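Long-range contact in endonuclease III (Geobacillus stearothermophilus, PDB 1ORN), which acts in base excision DNA repair as an iron-sulfur DNA glycosylase, probably excising oxidised pyrimidines through a covalent enzyme-DNA intermediate: residues L36-V41 with R91-L96. Numbering follows the deposited sequence.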
loop_
_atom_site.group_PDB
_atom_site.type_symbol
_atom_site.label_atom_id
_atom_site.label_comp_id
_atom_site.label_asym_id
_atom_site.label_seq_id
_atom_site.Cartn_x
_atom_site.Cartn_y
_atom_site.Cartn_z
ATOM N N LEU C 36 11.215 4.906 3.960
ATOM C CA LEU C 36 9.848 4.547 3.585
ATOM C C LEU C 36 9.859 3.909 2.198
ATOM O O LEU C 36 9.238 2.872 1.984
ATOM C CB LEU C 36 8.923 5.767 3.552
ATOM C CG LEU C 36 7.483 5.463 3.103
ATOM C CD1 LEU C 36 6.823 4.464 4.047
ATOM C CD2 LEU C 36 6.675 6.755 3.042
ATOM N N LEU C 37 10.557 4.542 1.261
ATOM C CA LEU C 37 10.617 4.017 -0.106
ATOM C C LEU C 37 11.104 2.578 -0.130
ATOM O O LEU C 37 10.493 1.720 -0.776
ATOM C CB LEU C 37 11.529 4.885 -0.978
ATOM C CG LEU C 37 11.726 4.400 -2.425
ATOM C CD1 LEU C 37 10.384 4.349 -3.143
ATOM C CD2 LEU C 37 12.679 5.339 -3.141
ATOM N N ILE C 38 12.206 2.296 0.561
ATOM C CA ILE C 38 12.726 0.931 0.575
ATOM C C ILE C 38 11.710 -0.021 1.203
ATOM O O ILE C 38 11.448 -1.108 0.681
ATOM C CB ILE C 38 14.046 0.817 1.374
ATOM C CG1 ILE C 38 15.138 1.660 0.704
ATOM C CG2 ILE C 38 14.463 -0.655 1.482
ATOM C CD1 ILE C 38 15.439 1.256 -0.724
ATOM N N ALA C 39 11.137 0.396 2.327
ATOM C CA ALA C 39 10.160 -0.431 3.021
ATOM C C ALA C 39 8.936 -0.786 2.169
ATOM O O ALA C 39 8.482 -1.932 2.174
ATOM C CB ALA C 39 9.718 0.259 4.314
ATOM N N VAL C 40 8.414 0.187 1.428
ATOM C CA VAL C 40 7.240 -0.055 0.603
ATOM C C VAL C 40 7.588 -0.968 -0.571
ATOM O O VAL C 40 6.791 -1.817 -0.949
ATOM C CB VAL C 40 6.632 1.273 0.101
ATOM C CG1 VAL C 40 5.403 1.004 -0.771
ATOM C CG2 VAL C 40 6.210 2.119 1.303
ATOM N N VAL C 41 8.784 -0.807 -1.122
ATOM C CA VAL C 41 9.206 -1.668 -2.234
ATOM C C VAL C 41 9.250 -3.115 -1.731
ATOM O O VAL C 41 8.790 -4.039 -2.411
ATOM C CB VAL C 41 10.607 -1.268 -2.766
ATOM C CG1 VAL C 41 11.177 -2.376 -3.666
ATOM C CG2 VAL C 41 10.494 0.028 -3.572
ATOM N N ARG C 91 17.940 -6.654 -6.598
ATOM C CA ARG C 91 18.423 -6.068 -7.843
ATOM C C ARG C 91 17.752 -4.724 -8.099
ATOM O O ARG C 91 18.416 -3.755 -8.474
ATOM C CB ARG C 91 18.179 -7.021 -9.023
ATOM N N ASN C 92 16.439 -4.657 -7.886
ATOM C CA ASN C 92 15.702 -3.406 -8.086
ATOM C C ASN C 92 16.182 -2.320 -7.119
ATOM O O ASN C 92 16.328 -1.160 -7.504
ATOM C CB ASN C 92 14.199 -3.634 -7.890
ATOM C CG ASN C 92 13.550 -4.335 -9.070
ATOM O OD1 ASN C 92 12.449 -4.888 -8.949
ATOM N ND2 ASN C 92 14.213 -4.303 -10.221
ATOM N N ILE C 93 16.435 -2.692 -5.869
ATOM C CA ILE C 93 16.899 -1.714 -4.890
ATOM C C ILE C 93 18.246 -1.103 -5.295
ATOM O O ILE C 93 18.422 0.110 -5.223
ATOM C CB ILE C 93 16.985 -2.346 -3.479
ATOM C CG1 ILE C 93 15.565 -2.603 -2.963
ATOM C CG2 ILE C 93 17.727 -1.422 -2.512
ATOM C CD1 ILE C 93 15.497 -3.460 -1.706
ATOM N N GLN C 94 19.189 -1.926 -5.742
ATOM C CA GLN C 94 20.477 -1.375 -6.152
ATOM C C GLN C 94 20.311 -0.441 -7.353
ATOM O O GLN C 94 20.941 0.611 -7.414
ATOM C CB GLN C 94 21.475 -2.488 -6.486
ATOM C CG GLN C 94 21.833 -3.367 -5.291
ATOM C CD GLN C 94 23.154 -4.089 -5.478
ATOM O OE1 GLN C 94 23.427 -4.634 -6.547
ATOM N NE2 GLN C 94 23.977 -4.100 -4.435
ATOM N N LYS C 95 19.460 -0.819 -8.304
ATOM C CA LYS C 95 19.228 0.016 -9.484
ATOM C C LYS C 95 18.486 1.296 -9.099
ATOM O O LYS C 95 18.746 2.372 -9.643
ATOM C CB LYS C 95 18.423 -0.759 -10.531
ATOM C CG LYS C 95 18.191 0.008 -11.830
ATOM N N LEU C 96 17.565 1.174 -8.150
ATOM C CA LEU C 96 16.787 2.312 -7.674
ATOM C C LEU C 96 17.707 3.326 -6.991
ATOM O O LEU C 96 17.597 4.532 -7.221
ATOM C CB LEU C 96 15.708 1.807 -6.702
ATOM C CG LEU C 96 14.796 2.734 -5.905
ATOM C CD1 LEU C 96 13.617 1.906 -5.377
ATOM C CD2 LEU C 96 15.557 3.378 -4.756
#
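Leu37, Ile38 and Val41 of helix 33-43 meet Ile93 and Leu96 of helix 86-103 in a buried, wholly aliphatic helix-helix interface within the all-helical HhH-GPD glycosylase fold. The two segments run nearly antiparallel, at 154°, with their axes 11.2 Å apart at closest approach. No hydrogen bond crosses between them, and four apolar side-chain contacts join them. Leu37 and Leu96 extend from opposing helices and meet tip to tip through one methyl each, Leu37 CD2 lying 3.8 Å from Leu96 CD2. Both leucines place CG trans to their backbone N (chi1 177° and 174°), which sends the branched ends toward the partner helix. The other methyl of Leu96 serves a second neighbour: its CD1 lies 4.1 Å from Val41 CG2, as the two side chains slip past each other in opposite directions. Leu96 therefore forks, one prong to Leu37 and the other to Val41, one helical turn further along. Ile38 meets Ile93 differently, the two side chains crossing at about a right angle. The CA-CB bond of Ile38 does not aim at the partner helix, yet its CG1 arm carries CD1 across to within 4.0 Å of Ile93 CG2. The backbones draw nearest at this pair, with Ile38 CA 7.4 Å from Ile93 CA. Tyr68 of helix 65-69 touches both isoleucines, adding an aromatic neighbour to this pair. Away from this interface, Leu36 and Val40 of helix 33-43 pack on helix 123-134, so helix 33-43 lies between that helix and helix 86-103. Val41 spans both partners: while CG2 faces Leu96, CG1 makes a looser contact with Ile93 CG1 at 4.4 Å.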